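Local coordinates for protein DotI (Legionella pneumophila, PDB 3WZ4) that is a membrane protein of an inner-membrane complex essential for type IV secretion, represented here by its periplasmic domain, at residues Q12-A17 and W90-P95. Residues are numbered along the deposited sequence; the frame is centred on the assembly and turned at random.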
ATOM      1  N   GLN A  12      -4.876   8.134   8.186  1.00 19.13           N
ATOM      2  CA  GLN A  12      -4.373   7.086   9.069  1.00 23.81           C
ATOM      3  C   GLN A  12      -4.489   5.728   8.392  1.00 21.80           C
ATOM      4  O   GLN A  12      -3.579   4.902   8.464  1.00 23.25           O
ATOM      5  CB  GLN A  12      -5.132   7.070  10.399  1.00 25.04           C
ATOM      6  CG  GLN A  12      -4.933   8.316  11.248  1.00 29.85           C
ATOM      7  CD  GLN A  12      -5.243   8.070  12.715  1.00 43.51           C
ATOM      8  OE1 GLN A  12      -5.007   6.977  13.236  1.00 46.96           O
ATOM      9  NE2 GLN A  12      -5.776   9.084  13.387  1.00 43.97           N
ATOM     10  N   TRP A  13      -5.614   5.512   7.720  1.00 18.74           N
ATOM     11  CA  TRP A  13      -5.862   4.269   7.007  1.00 17.45           C
ATOM     12  C   TRP A  13      -4.866   4.063   5.861  1.00 20.72           C
ATOM     13  O   TRP A  13      -4.324   2.969   5.688  1.00 17.84           O
ATOM     14  CB  TRP A  13      -7.294   4.256   6.478  1.00 17.14           C
ATOM     15  CG  TRP A  13      -7.714   2.963   5.857  1.00 22.51           C
ATOM     16  CD1 TRP A  13      -8.243   1.880   6.497  1.00 22.58           C
ATOM     17  CD2 TRP A  13      -7.660   2.621   4.467  1.00 18.45           C
ATOM     18  NE1 TRP A  13      -8.514   0.881   5.592  1.00 22.19           N
ATOM     19  CE2 TRP A  13      -8.168   1.312   4.340  1.00 18.84           C
ATOM     20  CE3 TRP A  13      -7.229   3.293   3.319  1.00 19.20           C
ATOM     21  CZ2 TRP A  13      -8.257   0.663   3.111  1.00 17.84           C
ATOM     22  CZ3 TRP A  13      -7.317   2.645   2.100  1.00 19.24           C
ATOM     23  CH2 TRP A  13      -7.828   1.344   2.006  1.00 16.05           C
ATOM     24  N   ALA A  14      -4.634   5.115   5.081  1.00 17.81           N
ATOM     25  CA  ALA A  14      -3.689   5.055   3.970  1.00 16.21           C
ATOM     26  C   ALA A  14      -2.280   4.753   4.476  1.00 14.68           C
ATOM     27  O   ALA A  14      -1.512   4.044   3.826  1.00 12.98           O
ATOM     28  CB  ALA A  14      -3.705   6.362   3.183  1.00 12.39           C
ATOM     29  N   ASN A  15      -1.955   5.298   5.642  1.00 13.98           N
ATOM     30  CA  ASN A  15      -0.684   5.031   6.299  1.00 14.78           C
ATOM     31  C   ASN A  15      -0.527   3.543   6.591  1.00 16.26           C
ATOM     32  O   ASN A  15       0.523   2.960   6.333  1.00 15.84           O
ATOM     33  CB  ASN A  15      -0.587   5.834   7.600  1.00 21.46           C
ATOM     34  CG  ASN A  15       0.779   5.735   8.256  1.00 22.93           C
ATOM     35  OD1 ASN A  15       1.555   4.823   7.974  1.00 23.59           O
ATOM     36  ND2 ASN A  15       1.076   6.678   9.144  1.00 27.68           N
ATOM     37  N   GLN A  16      -1.582   2.934   7.125  1.00 16.53           N
ATOM     38  CA  GLN A  16      -1.570   1.510   7.444  1.00 17.82           C
ATOM     39  C   GLN A  16      -1.391   0.663   6.190  1.00 14.74           C
ATOM     40  O   GLN A  16      -0.572  -0.257   6.163  1.00 14.69           O
ATOM     41  CB  GLN A  16      -2.869   1.103   8.141  1.00 18.51           C
ATOM     42  CG  GLN A  16      -3.215   1.927   9.368  1.00 29.59           C
ATOM     43  CD  GLN A  16      -4.587   1.584   9.926  1.00 38.93           C
ATOM     44  OE1 GLN A  16      -5.386   2.471  10.232  1.00 39.17           O
ATOM     45  NE2 GLN A  16      -4.867   0.292  10.058  1.00 38.60           N
ATOM     46  N   ALA A  17      -2.165   0.975   5.155  1.00 12.06           N
ATOM     47  CA  ALA A  17      -2.137   0.210   3.913  1.00 17.58           C
ATOM     48  C   ALA A  17      -0.761   0.262   3.252  1.00 12.77           C
ATOM     49  O   ALA A  17      -0.264  -0.749   2.748  1.00 13.67           O
ATOM     50  CB  ALA A  17      -3.220   0.707   2.953  1.00 12.89           C
ATOM     51  N   TRP A  90      -9.846  10.346  -2.651  1.00 11.84           N
ATOM     52  CA  TRP A  90      -8.723  11.042  -2.044  1.00 11.43           C
ATOM     53  C   TRP A  90      -7.430  10.576  -2.682  1.00 13.67           C
ATOM     54  O   TRP A  90      -7.178   9.374  -2.778  1.00 14.65           O
ATOM     55  CB  TRP A  90      -8.625  10.722  -0.549  1.00 11.56           C
ATOM     56  CG  TRP A  90      -9.767  11.191   0.290  1.00 12.48           C
ATOM     57  CD1 TRP A  90      -9.830  12.345   1.020  1.00 13.15           C
ATOM     58  CD2 TRP A  90     -11.001  10.505   0.517  1.00 13.52           C
ATOM     59  NE1 TRP A  90     -11.032  12.421   1.679  1.00 11.65           N
ATOM     60  CE2 TRP A  90     -11.770  11.305   1.386  1.00 12.16           C
ATOM     61  CE3 TRP A  90     -11.532   9.293   0.067  1.00 12.14           C
ATOM     62  CZ2 TRP A  90     -13.043  10.934   1.810  1.00 14.76           C
ATOM     63  CZ3 TRP A  90     -12.797   8.926   0.489  1.00 15.11           C
ATOM     64  CH2 TRP A  90     -13.538   9.745   1.351  1.00 15.41           C
ATOM     65  N   ARG A  91      -6.601  11.516  -3.119  1.00 12.72           N
ATOM     66  CA  ARG A  91      -5.262  11.167  -3.574  0.50 15.00           C
ATOM     67  C   ARG A  91      -4.283  11.426  -2.436  1.00 12.59           C
ATOM     68  O   ARG A  91      -4.016  12.573  -2.078  1.00 13.30           O
ATOM     69  CB  ARG A  91      -4.883  11.953  -4.831  0.50 15.63           C
ATOM     70  CG  ARG A  91      -3.935  11.195  -5.751  0.50 20.75           C
ATOM     71  CD  ARG A  91      -3.716  11.915  -7.077  0.50 24.76           C
ATOM     72  NE  ARG A  91      -4.938  12.011  -7.875  0.50 25.69           N
ATOM     73  CZ  ARG A  91      -5.353  11.078  -8.729  0.50 21.18           C
ATOM     74  NH1 ARG A  91      -4.651   9.967  -8.896  0.50 19.93           N
ATOM     75  NH2 ARG A  91      -6.473  11.258  -9.413  0.50 20.59           N
ATOM     76  N   VAL A  92      -3.765  10.344  -1.860  1.00  9.57           N
ATOM     77  CA  VAL A  92      -2.906  10.426  -0.682  1.00 10.87           C
ATOM     78  C   VAL A  92      -1.459  10.031  -0.963  1.00 13.33           C
ATOM     79  O   VAL A  92      -1.195   9.028  -1.621  1.00 13.21           O
ATOM     80  CB  VAL A  92      -3.444   9.534   0.453  1.00 10.97           C
ATOM     81  CG1 VAL A  92      -2.435   9.441   1.585  1.00  8.84           C
ATOM     82  CG2 VAL A  92      -4.784  10.063   0.953  1.00 12.07           C
ATOM     83  N   GLN A  93      -0.527  10.821  -0.441  1.00 12.14           N
ATOM     84  CA  GLN A  93       0.889  10.582  -0.664  1.00 14.71           C
ATOM     85  C   GLN A  93       1.649  10.516   0.656  1.00 15.48           C
ATOM     86  O   GLN A  93       1.388  11.295   1.573  1.00 14.34           O
ATOM     87  CB  GLN A  93       1.472  11.681  -1.549  1.00 12.27           C
ATOM     88  CG  GLN A  93       2.920  11.458  -1.936  1.00 15.93           C
ATOM     89  CD  GLN A  93       3.404  12.460  -2.960  1.00 18.47           C
ATOM     90  OE1 GLN A  93       3.193  12.287  -4.161  1.00 20.04           O
ATOM     91  NE2 GLN A  93       4.046  13.526  -2.490  1.00 14.89           N
HETATM   92  N   MSE A  94       2.586   9.577   0.747  1.00 15.18           N
HETATM   93  CA  MSE A  94       3.392   9.416   1.951  1.00 16.82           C
HETATM   94  C   MSE A  94       4.755   8.829   1.615  1.00 16.38           C
HETATM   95  O   MSE A  94       4.846   7.836   0.896  1.00 14.47           O
HETATM   96  CB  MSE A  94       2.677   8.519   2.968  1.00 14.18           C
HETATM   97  CG  MSE A  94       3.279   8.575   4.370  1.00 16.12           C
HETATM   98 SE   MSE A  94       2.385   7.407   5.657  1.00 28.08          SE
HETATM   99  CE  MSE A  94       3.000   5.692   4.961  1.00 18.92           C
ATOM    100  N   PRO A  95       5.824   9.453   2.128  1.00 19.79           N
ATOM    101  CA  PRO A  95       7.182   8.931   1.961  1.00 18.17           C
ATOM    102  C   PRO A  95       7.489   7.874   3.018  1.00 14.20           C
ATOM    103  O   PRO A  95       7.036   7.990   4.155  1.00 17.94           O
ATOM    104  CB  PRO A  95       8.049  10.169   2.191  1.00 17.36           C
ATOM    105  CG  PRO A  95       7.270  10.969   3.181  1.00 18.48           C
ATOM    106  CD  PRO A  95       5.809  10.729   2.865  1.00 17.40           C
TER
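Asn-15 OD1 lies under the selenomethionine Met-94, whose CE is 3.5 Å from that oxygen. This joins helix 7-21 to strand 87-101, the middle strand of the antiparallel sheet, in a helix-on-sheet arrangement consistent with the NTF2-like superfamily, in which the DotI/IcmL family is placed. SE stands almost straight above the amide carbon, 3.5 Å from Asn-15 CG, so the side chain covers a flat face of the amide, in van der Waals contact. From SE the chain bends at chi3 (71°), and this turn carries CE over OD1, the SE-CE bond running roughly along the C=O bond beneath it. In Asn-15, CG anti to the backbone N (chi1 -173°) brings the amide beneath SE, and chi2 (-19°) turns it so that its face is presented to the selenium. Further along helix 7-21, Ala-18 and Ile-19 also touch Met-94, while Pro-76 reaches it from strand 67-84.

One step back on the helix and two on the strand, Ala-14 and Val-92 both point into the interface. Their CA atoms are 7.1 Å apart, a spacing that the small alanine methyl probably permits. Ala-14 also reaches Met-115 on strand 106-119, and Leu-11 adds its side chain to Val-92. Of the two valine methyls, CG1 makes the apolar contact, 3.7 Å from Ala-14 CB.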